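Local coordinates for protein ribonucleoside-diphosphate reductase small chain 2 (PDB 1JK0) that helps make deoxyribonucleotides for DNA synthesis as a small subunit of yeast ribonucleotide reductase, being required for folding of its partner small subunit and assembly with the large subunits, at residues 40-49 and 110-119; 64-72 and 132-140. All blocks are in the same frame, centred on the assembly; numbering follows the deposited sequence.

Interaction 1 of 2, residues 40-49 and 110-119; sequences IKYHEIWAAY and NPEGKSFYGF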
loop_
_atom_site.group_PDB
_atom_site.type_symbol
_atom_site.label_atom_id
_atom_site.label_comp_id
_atom_site.label_asym_id
_atom_site.label_seq_id
_atom_site.Cartn_x
_atom_site.Cartn_y
_atom_site.Cartn_z
ATOM N N ILE B 40 3.827 15.902 -13.186
ATOM C CA ILE B 40 3.308 16.244 -11.864
ATOM C C ILE B 40 2.457 17.503 -11.748
ATOM O O ILE B 40 2.881 18.586 -12.157
ATOM C CB ILE B 40 4.442 16.335 -10.808
ATOM C CG1 ILE B 40 4.828 14.938 -10.339
ATOM C CG2 ILE B 40 3.974 17.101 -9.580
ATOM C CD1 ILE B 40 5.988 14.340 -11.075
ATOM N N LYS B 41 1.266 17.355 -11.163
ATOM C CA LYS B 41 0.369 18.487 -10.980
ATOM C C LYS B 41 0.497 19.096 -9.584
ATOM O O LYS B 41 0.192 20.276 -9.393
ATOM C CB LYS B 41 -1.079 18.080 -11.216
ATOM C CG LYS B 41 -2.023 19.277 -11.336
ATOM C CD LYS B 41 -3.495 18.857 -11.347
ATOM C CE LYS B 41 -4.387 20.017 -11.745
ATOM N NZ LYS B 41 -4.174 20.453 -13.158
ATOM N N TYR B 42 0.937 18.299 -8.611
ATOM C CA TYR B 42 1.097 18.789 -7.243
ATOM C C TYR B 42 2.547 18.710 -6.784
ATOM O O TYR B 42 2.910 17.868 -5.942
ATOM C CB TYR B 42 0.214 17.999 -6.282
ATOM C CG TYR B 42 -1.258 18.174 -6.555
ATOM C CD1 TYR B 42 -1.922 17.318 -7.428
ATOM C CD2 TYR B 42 -1.979 19.227 -5.979
ATOM C CE1 TYR B 42 -3.275 17.501 -7.733
ATOM C CE2 TYR B 42 -3.336 19.423 -6.275
ATOM C CZ TYR B 42 -3.978 18.554 -7.159
ATOM O OH TYR B 42 -5.302 18.748 -7.506
ATOM N N HIS B 43 3.355 19.630 -7.313
ATOM C CA HIS B 43 4.783 19.693 -7.027
ATOM C C HIS B 43 5.136 19.710 -5.555
ATOM O O HIS B 43 6.055 19.030 -5.120
ATOM C CB HIS B 43 5.385 20.910 -7.720
ATOM C CG HIS B 43 5.189 20.911 -9.203
ATOM N ND1 HIS B 43 5.699 19.927 -10.020
ATOM C CD2 HIS B 43 4.505 21.753 -10.013
ATOM C CE1 HIS B 43 5.335 20.159 -11.269
ATOM N NE2 HIS B 43 4.610 21.263 -11.291
ATOM N N GLU B 44 4.392 20.500 -4.801
ATOM C CA GLU B 44 4.594 20.649 -3.368
ATOM C C GLU B 44 4.435 19.353 -2.582
ATOM O O GLU B 44 5.376 18.935 -1.906
ATOM C CB GLU B 44 3.632 21.709 -2.808
ATOM C CG GLU B 44 2.554 22.222 -3.798
ATOM C CD GLU B 44 1.560 21.159 -4.284
ATOM O OE1 GLU B 44 0.345 21.385 -4.187
ATOM O OE2 GLU B 44 1.978 20.102 -4.765
ATOM N N ILE B 45 3.266 18.711 -2.653
ATOM C CA ILE B 45 3.096 17.471 -1.899
ATOM C C ILE B 45 4.039 16.387 -2.416
ATOM O O ILE B 45 4.504 15.561 -1.628
ATOM C CB ILE B 45 1.620 16.945 -1.892
ATOM C CG1 ILE B 45 1.187 16.557 -3.287
ATOM C CG2 ILE B 45 0.672 18.015 -1.374
ATOM C CD1 ILE B 45 -0.295 16.248 -3.369
ATOM N N TRP B 46 4.348 16.412 -3.718
ATOM C CA TRP B 46 5.258 15.417 -4.322
ATOM C C TRP B 46 6.657 15.538 -3.718
ATOM O O TRP B 46 7.277 14.531 -3.364
ATOM C CB TRP B 46 5.333 15.596 -5.854
ATOM C CG TRP B 46 6.110 14.528 -6.656
ATOM C CD1 TRP B 46 7.150 14.761 -7.535
ATOM C CD2 TRP B 46 5.813 13.126 -6.775
ATOM N NE1 TRP B 46 7.500 13.602 -8.194
ATOM C CE2 TRP B 46 6.699 12.584 -7.747
ATOM C CE3 TRP B 46 4.886 12.275 -6.167
ATOM C CZ2 TRP B 46 6.677 11.232 -8.115
ATOM C CZ3 TRP B 46 4.868 10.920 -6.543
ATOM C CH2 TRP B 46 5.756 10.421 -7.506
ATOM N N ALA B 47 7.151 16.770 -3.609
ATOM C CA ALA B 47 8.471 17.004 -3.038
ATOM C C ALA B 47 8.413 16.584 -1.575
ATOM O O ALA B 47 9.411 16.143 -1.008
ATOM C CB ALA B 47 8.851 18.459 -3.158
ATOM N N ALA B 48 7.239 16.714 -0.962
ATOM C CA ALA B 48 7.106 16.293 0.428
ATOM C C ALA B 48 7.248 14.771 0.481
ATOM O O ALA B 48 7.919 14.233 1.358
ATOM C CB ALA B 48 5.760 16.716 0.991
ATOM N N TYR B 49 6.611 14.080 -0.463
ATOM C CA TYR B 49 6.684 12.622 -0.509
ATOM C C TYR B 49 8.118 12.159 -0.780
ATOM O O TYR B 49 8.609 11.248 -0.113
ATOM C CB TYR B 49 5.715 12.064 -1.563
ATOM C CG TYR B 49 5.969 10.617 -1.921
ATOM C CD1 TYR B 49 5.828 9.605 -0.972
ATOM C CD2 TYR B 49 6.403 10.266 -3.212
ATOM C CE1 TYR B 49 6.120 8.270 -1.298
ATOM C CE2 TYR B 49 6.696 8.953 -3.550
ATOM C CZ TYR B 49 6.557 7.955 -2.588
ATOM O OH TYR B 49 6.865 6.653 -2.911
ATOM N N ASN B 110 -5.464 12.492 -5.378
ATOM C CA ASN B 110 -4.344 12.541 -6.314
ATOM C C ASN B 110 -3.212 11.586 -5.925
ATOM O O ASN B 110 -2.996 11.292 -4.743
ATOM C CB ASN B 110 -3.824 13.970 -6.504
ATOM C CG ASN B 110 -3.327 14.591 -5.233
ATOM O OD1 ASN B 110 -4.094 15.198 -4.491
ATOM N ND2 ASN B 110 -2.032 14.445 -4.962
ATOM N N PRO B 111 -2.469 11.088 -6.931
ATOM C CA PRO B 111 -1.354 10.151 -6.753
ATOM C C PRO B 111 -0.277 10.712 -5.847
ATOM O O PRO B 111 0.330 9.984 -5.061
ATOM C CB PRO B 111 -0.827 9.950 -8.170
ATOM C CG PRO B 111 -1.921 10.499 -9.069
ATOM C CD PRO B 111 -2.464 11.639 -8.296
ATOM N N GLU B 112 -0.025 12.009 -5.967
ATOM C CA GLU B 112 0.994 12.640 -5.150
ATOM C C GLU B 112 0.662 12.440 -3.660
ATOM O O GLU B 112 1.425 11.800 -2.935
ATOM C CB GLU B 112 1.109 14.132 -5.510
ATOM C CG GLU B 112 1.675 14.438 -6.928
ATOM C CD GLU B 112 0.596 14.700 -8.009
ATOM O OE1 GLU B 112 0.930 15.363 -9.027
ATOM O OE2 GLU B 112 -0.566 14.234 -7.858
ATOM N N GLY B 113 -0.489 12.954 -3.217
ATOM C CA GLY B 113 -0.895 12.821 -1.822
ATOM C C GLY B 113 -1.036 11.402 -1.289
ATOM O O GLY B 113 -0.553 11.082 -0.196
ATOM N N LYS B 114 -1.695 10.532 -2.039
ATOM C CA LYS B 114 -1.865 9.165 -1.571
ATOM C C LYS B 114 -0.529 8.451 -1.440
ATOM O O LYS B 114 -0.393 7.526 -0.650
ATOM C CB LYS B 114 -2.781 8.390 -2.507
ATOM C CG LYS B 114 -4.188 8.900 -2.538
ATOM C CD LYS B 114 -4.969 8.225 -3.654
ATOM C CE LYS B 114 -6.261 8.977 -3.938
ATOM N NZ LYS B 114 -7.206 8.934 -2.788
ATOM N N SER B 115 0.460 8.858 -2.220
ATOM C CA SER B 115 1.765 8.229 -2.103
ATOM C C SER B 115 2.376 8.626 -0.762
ATOM O O SER B 115 2.948 7.790 -0.049
ATOM C CB SER B 115 2.677 8.671 -3.242
ATOM O OG SER B 115 2.106 8.289 -4.480
ATOM N N PHE B 116 2.239 9.901 -0.406
ATOM C CA PHE B 116 2.802 10.369 0.852
ATOM C C PHE B 116 2.149 9.621 2.017
ATOM O O PHE B 116 2.835 9.171 2.936
ATOM C CB PHE B 116 2.608 11.887 1.017
ATOM C CG PHE B 116 3.184 12.433 2.300
ATOM C CD1 PHE B 116 2.594 12.148 3.526
ATOM C CD2 PHE B 116 4.366 13.158 2.287
ATOM C CE1 PHE B 116 3.177 12.573 4.717
ATOM C CE2 PHE B 116 4.959 13.583 3.468
ATOM C CZ PHE B 116 4.363 13.288 4.687
ATOM N N TYR B 117 0.826 9.488 1.958
ATOM C CA TYR B 117 0.070 8.806 3.004
ATOM C C TYR B 117 0.395 7.327 3.122
ATOM O O TYR B 117 0.544 6.808 4.233
ATOM C CB TYR B 117 -1.439 8.996 2.780
ATOM C CG TYR B 117 -1.936 10.321 3.318
ATOM C CD1 TYR B 117 -1.452 10.813 4.537
ATOM C CD2 TYR B 117 -2.883 11.074 2.629
ATOM C CE1 TYR B 117 -1.889 12.010 5.052
ATOM C CE2 TYR B 117 -3.336 12.288 3.148
ATOM C CZ TYR B 117 -2.836 12.750 4.362
ATOM O OH TYR B 117 -3.286 13.934 4.923
ATOM N N GLY B 118 0.500 6.651 1.982
ATOM C CA GLY B 118 0.827 5.241 1.997
ATOM C C GLY B 118 2.180 5.025 2.657
ATOM O O GLY B 118 2.433 3.979 3.277
ATOM N N PHE B 119 3.051 6.023 2.531
ATOM C CA PHE B 119 4.385 5.936 3.097
ATOM C C PHE B 119 4.324 6.151 4.587
ATOM O O PHE B 119 4.995 5.463 5.365
ATOM C CB PHE B 119 5.291 6.994 2.497
ATOM C CG PHE B 119 6.738 6.666 2.600
ATOM C CD1 PHE B 119 7.306 5.760 1.725
ATOM C CD2 PHE B 119 7.525 7.231 3.581
ATOM C CE1 PHE B 119 8.653 5.420 1.821
ATOM C CE2 PHE B 119 8.880 6.897 3.684
ATOM C CZ PHE B 119 9.440 5.986 2.801
#

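Interaction 2 of 2, residues 64-72 and 132-140; sequences LAKDTEDFQ and SMMVDAFFK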
loop_
_atom_site.group_PDB
_atom_site.type_symbol
_atom_site.label_atom_id
_atom_site.label_comp_id
_atom_site.label_asym_id
_atom_site.label_seq_id
_atom_site.Cartn_x
_atom_site.Cartn_y
_atom_site.Cartn_z
ATOM N N LEU B 64 20.163 -1.735 19.740
ATOM C CA LEU B 64 19.769 -1.605 21.132
ATOM C C LEU B 64 20.731 -2.408 21.987
ATOM O O LEU B 64 20.728 -2.303 23.212
ATOM C CB LEU B 64 18.354 -2.125 21.347
ATOM C CG LEU B 64 17.232 -1.323 20.709
ATOM C CD1 LEU B 64 15.905 -1.890 21.203
ATOM C CD2 LEU B 64 17.372 0.151 21.078
ATOM N N ALA B 65 21.537 -3.233 21.333
ATOM C CA ALA B 65 22.507 -4.031 22.057
ATOM C C ALA B 65 23.460 -3.005 22.629
ATOM O O ALA B 65 23.633 -1.933 22.051
ATOM C CB ALA B 65 23.243 -4.974 21.104
ATOM N N LYS B 66 24.069 -3.317 23.764
ATOM C CA LYS B 66 24.991 -2.376 24.372
ATOM C C LYS B 66 24.355 -0.993 24.477
ATOM O O LYS B 66 25.032 0.031 24.392
ATOM C CB LYS B 66 26.290 -2.306 23.559
ATOM C CG LYS B 66 27.304 -3.398 23.905
ATOM C CD LYS B 66 27.679 -3.363 25.392
ATOM C CE LYS B 66 28.161 -1.981 25.822
ATOM N NZ LYS B 66 28.462 -1.924 27.277
ATOM N N ASP B 67 23.038 -0.989 24.638
ATOM C CA ASP B 67 22.253 0.235 24.794
ATOM C C ASP B 67 21.355 -0.050 25.993
ATOM O O ASP B 67 20.844 0.861 26.638
ATOM C CB ASP B 67 21.391 0.504 23.550
ATOM C CG ASP B 67 20.571 1.786 23.664
ATOM O OD1 ASP B 67 21.159 2.884 23.589
ATOM O OD2 ASP B 67 19.338 1.700 23.836
ATOM N N THR B 68 21.185 -1.341 26.268
ATOM C CA THR B 68 20.371 -1.840 27.373
ATOM C C THR B 68 21.190 -1.791 28.660
ATOM O O THR B 68 20.674 -2.017 29.754
ATOM C CB THR B 68 19.946 -3.308 27.129
ATOM O OG1 THR B 68 19.343 -3.429 25.834
ATOM C CG2 THR B 68 18.952 -3.762 28.191
ATOM N N GLU B 69 22.478 -1.508 28.517
ATOM C CA GLU B 69 23.358 -1.432 29.668
ATOM C C GLU B 69 22.946 -0.212 30.470
ATOM O O GLU B 69 22.750 -0.285 31.680
ATOM C CB GLU B 69 24.818 -1.275 29.222
ATOM C CG GLU B 69 25.305 -2.303 28.207
ATOM C CD GLU B 69 25.216 -3.728 28.716
ATOM O OE1 GLU B 69 25.802 -4.026 29.781
ATOM O OE2 GLU B 69 24.561 -4.556 28.047
ATOM N N ASP B 70 22.800 0.907 29.769
ATOM C CA ASP B 70 22.436 2.174 30.386
ATOM C C ASP B 70 20.966 2.280 30.794
ATOM O O ASP B 70 20.512 3.340 31.222
ATOM C CB ASP B 70 22.809 3.324 29.442
ATOM C CG ASP B 70 24.297 3.357 29.127
ATOM O OD1 ASP B 70 24.815 2.349 28.602
ATOM O OD2 ASP B 70 24.948 4.386 29.409
ATOM N N PHE B 71 20.222 1.186 30.669
ATOM C CA PHE B 71 18.810 1.183 31.054
ATOM C C PHE B 71 18.672 0.772 32.515
ATOM O O PHE B 71 18.151 1.531 33.334
ATOM C CB PHE B 71 18.011 0.211 30.181
ATOM C CG PHE B 71 16.635 -0.095 30.713
ATOM C CD1 PHE B 71 15.671 0.905 30.813
ATOM C CD2 PHE B 71 16.305 -1.388 31.122
ATOM C CE1 PHE B 71 14.395 0.623 31.315
ATOM C CE2 PHE B 71 15.034 -1.679 31.625
ATOM C CZ PHE B 71 14.079 -0.672 31.721
ATOM N N GLN B 72 19.143 -0.436 32.829
ATOM C CA GLN B 72 19.074 -0.966 34.188
ATOM C C GLN B 72 19.902 -0.147 35.177
ATOM O O GLN B 72 19.890 -0.416 36.380
ATOM C CB GLN B 72 19.528 -2.433 34.215
ATOM C CG GLN B 72 18.574 -3.429 33.537
ATOM C CD GLN B 72 17.233 -3.609 34.265
ATOM O OE1 GLN B 72 16.472 -4.530 33.961
ATOM N NE2 GLN B 72 16.941 -2.726 35.217
ATOM N N SER B 132 8.339 -1.713 20.253
ATOM C CA SER B 132 8.210 -3.033 20.853
ATOM C C SER B 132 9.573 -3.613 21.218
ATOM O O SER B 132 9.765 -4.080 22.337
ATOM C CB SER B 132 7.470 -3.980 19.909
ATOM O OG SER B 132 6.109 -3.601 19.757
ATOM N N MET B 133 10.520 -3.577 20.284
ATOM C CA MET B 133 11.859 -4.104 20.538
ATOM C C MET B 133 12.441 -3.578 21.842
ATOM O O MET B 133 13.112 -4.310 22.563
ATOM C CB MET B 133 12.812 -3.730 19.407
ATOM C CG MET B 133 12.311 -4.078 18.038
ATOM S SD MET B 133 13.679 -4.264 16.925
ATOM C CE MET B 133 14.450 -2.675 17.094
ATOM N N MET B 134 12.198 -2.305 22.133
ATOM C CA MET B 134 12.710 -1.701 23.354
ATOM C C MET B 134 12.010 -2.346 24.546
ATOM O O MET B 134 12.647 -2.756 25.519
ATOM C CB MET B 134 12.474 -0.191 23.321
ATOM C CG MET B 134 12.929 0.433 22.013
ATOM S SD MET B 134 13.044 2.224 22.022
ATOM C CE MET B 134 14.807 2.427 21.731
ATOM N N VAL B 135 10.693 -2.446 24.450
ATOM C CA VAL B 135 9.891 -3.070 25.488
ATOM C C VAL B 135 10.423 -4.494 25.738
ATOM O O VAL B 135 10.362 -5.000 26.857
ATOM C CB VAL B 135 8.389 -3.114 25.054
ATOM C CG1 VAL B 135 7.605 -4.080 25.917
ATOM C CG2 VAL B 135 7.785 -1.718 25.148
ATOM N N ASP B 136 10.973 -5.117 24.695
ATOM C CA ASP B 136 11.499 -6.480 24.783
ATOM C C ASP B 136 12.940 -6.560 25.327
ATOM O O ASP B 136 13.221 -7.309 26.265
ATOM C CB ASP B 136 11.430 -7.142 23.397
ATOM C CG ASP B 136 11.409 -8.662 23.469
ATOM O OD1 ASP B 136 10.357 -9.235 23.838
ATOM O OD2 ASP B 136 12.446 -9.285 23.157
ATOM N N ALA B 137 13.851 -5.792 24.742
ATOM C CA ALA B 137 15.246 -5.809 25.173
ATOM C C ALA B 137 15.433 -5.209 26.555
ATOM O O ALA B 137 16.407 -5.505 27.251
ATOM C CB ALA B 137 16.109 -5.055 24.166
ATOM N N PHE B 138 14.494 -4.367 26.955
ATOM C CA PHE B 138 14.588 -3.707 28.244
ATOM C C PHE B 138 13.812 -4.399 29.347
ATOM O O PHE B 138 14.398 -4.942 30.281
ATOM C CB PHE B 138 14.115 -2.260 28.110
ATOM C CG PHE B 138 14.934 -1.436 27.152
ATOM C CD1 PHE B 138 14.583 -0.120 26.874
ATOM C CD2 PHE B 138 16.072 -1.963 26.550
ATOM C CE1 PHE B 138 15.352 0.657 26.019
ATOM C CE2 PHE B 138 16.845 -1.194 25.694
ATOM C CZ PHE B 138 16.484 0.119 25.429
ATOM N N PHE B 139 12.490 -4.379 29.233
ATOM C CA PHE B 139 11.624 -4.980 30.235
ATOM C C PHE B 139 11.401 -6.469 30.014
ATOM O O PHE B 139 10.312 -6.988 30.259
ATOM C CB PHE B 139 10.287 -4.244 30.252
ATOM C CG PHE B 139 10.425 -2.758 30.420
ATOM C CD1 PHE B 139 11.081 -1.994 29.461
ATOM C CD2 PHE B 139 9.934 -2.126 31.553
ATOM C CE1 PHE B 139 11.248 -0.627 29.629
ATOM C CE2 PHE B 139 10.095 -0.761 31.732
ATOM C CZ PHE B 139 10.755 -0.009 30.768
ATOM N N LYS B 140 12.445 -7.150 29.554
ATOM C CA LYS B 140 12.400 -8.585 29.305
ATOM C C LYS B 140 11.214 -9.002 28.445
ATOM O O LYS B 140 10.227 -8.275 28.336
ATOM C CB LYS B 140 12.358 -9.346 30.629
ATOM C CG LYS B 140 13.459 -10.388 30.790
ATOM C CD LYS B 140 13.523 -11.339 29.597
ATOM C CE LYS B 140 14.382 -12.549 29.910
ATOM N NZ LYS B 140 15.699 -12.156 30.488
#

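Interaction 1 of 2, residues 40-49 and 110-119
Helices 43-49 and 111-119 run side by side in nearly the same direction, their axes 8.4 Å apart at closest approach and inclined by 25°. The backbones come nearest where Tyr-49 meets Phe-116, CA to CA 4.7 Å; Trp-46 faces Glu-112 and Ile-45 faces Gly-113. At the N-terminal end, the carboxylate of Glu-112 turns back toward the residues that lead into helix 43-49. Glu-112 OE1 accepts two backbone hydrogen bonds. Lys-41 N meets Glu-112 OE1 nearly end-on to the C-O bond, at 2.9 Å. Tyr-42 N comes from well above the carboxylate plane, with an N-H...O angle of 159°. A bend at chi2 swings the carboxylate to these amides, while the other oxygen, OE2, receives Asn-110 ND2 and forms a salt bridge with Arg-34. This charged partner and the three donors probably favour the ionised carboxylate. The Tyr-42 ring stands almost perpendicular to the carboxylate, whose OE2 lies by the ring edge, and the side-chain amide of Asn-110 stacks over one ring face with the planes 22° apart. Ile-45 sends CG1 against Glu-112 CB, and Trp-46 brings CE3 to Glu-112 CG at 3.9 Å. Farther along, Ser-115 CB sits squarely over the Tyr-49 ring, 3.8 Å from its centroid, a CH-pi contact, while Phe-119 CB approaches the ring edge. Ser-115 OG is turned back to Pro-111 O within its own helix. The Phe-116 ring presents its edge to the backbone of Ala-48 and Tyr-49. Behind this parallel helix pair, Phe-226 of helix 207-232 stacks on Phe-116 and touches Ile-45, whereas Trp-46, Tyr-49 and Phe-119 also pack against the other protein chain of the assembly.

Interaction 2 of 2, residues 64-72 and 132-140
The rings of Phe-71 and Phe-138 form an offset stack, their centroids 5.0 Å apart and planes inclined by 17°. The offset brings Phe-138 CB over one face of Phe-71, 3.8 Å from the ring centroid; Met-134 CA lies over the face of Phe-138 opposite Phe-71. Phe-71 CZ lies over a face of Phe-139, 3.5 Å from its CE1, the two rings tilted by 48°. At the edge of Phe-138 stand two oxygens: Thr-68 OG1, hydrogen-bonded to Leu-64 O, beside CE2, and Asp-67 OD2, 3.6 Å from CZ; Asp-67 OD1 accepts a hydrogen bond from Gly-208 N. With CG opposite its own backbone N (chi1 166°), Phe-71 extends into this cluster. An alanine here is likely to open a gap beside both rings, taking from Phe-138 its stacking partner and from Phe-139 the CZ over its face. Leu-64 completes the contact: CD1 rests along the helix at Met-133 and Met-134, and CD2 meets Met-134 CE at 3.5 Å. Near Met-134 is Tyr-131, the predicted active-site residue; the irregular loop thus packs alongside the last turns of helix 111-138 through an aromatic cluster in the ferritin-like helical fold of ribonucleotide reductase small chains.

Interactions 1 and 2 lie at the two ends of helix 111-138, with centres 37 Å apart and nearest atoms about 17 Å apart. The segments interleave in sequence: 40-49 and 64-72 come first, then 110-119 and 132-140. The polypeptide thus lays helix 43-54 beside the start of the long helix and the loop before helix 78-89 against its end. Helix 207-232 borders both contacts, so the same two long helices connect the helix-to-helix junction, polar at its N-terminal end, with the aromatic, loop-to-helix one. All four segments belong to the small-chain family region, and both contacts have residues in reach of the other protein chain.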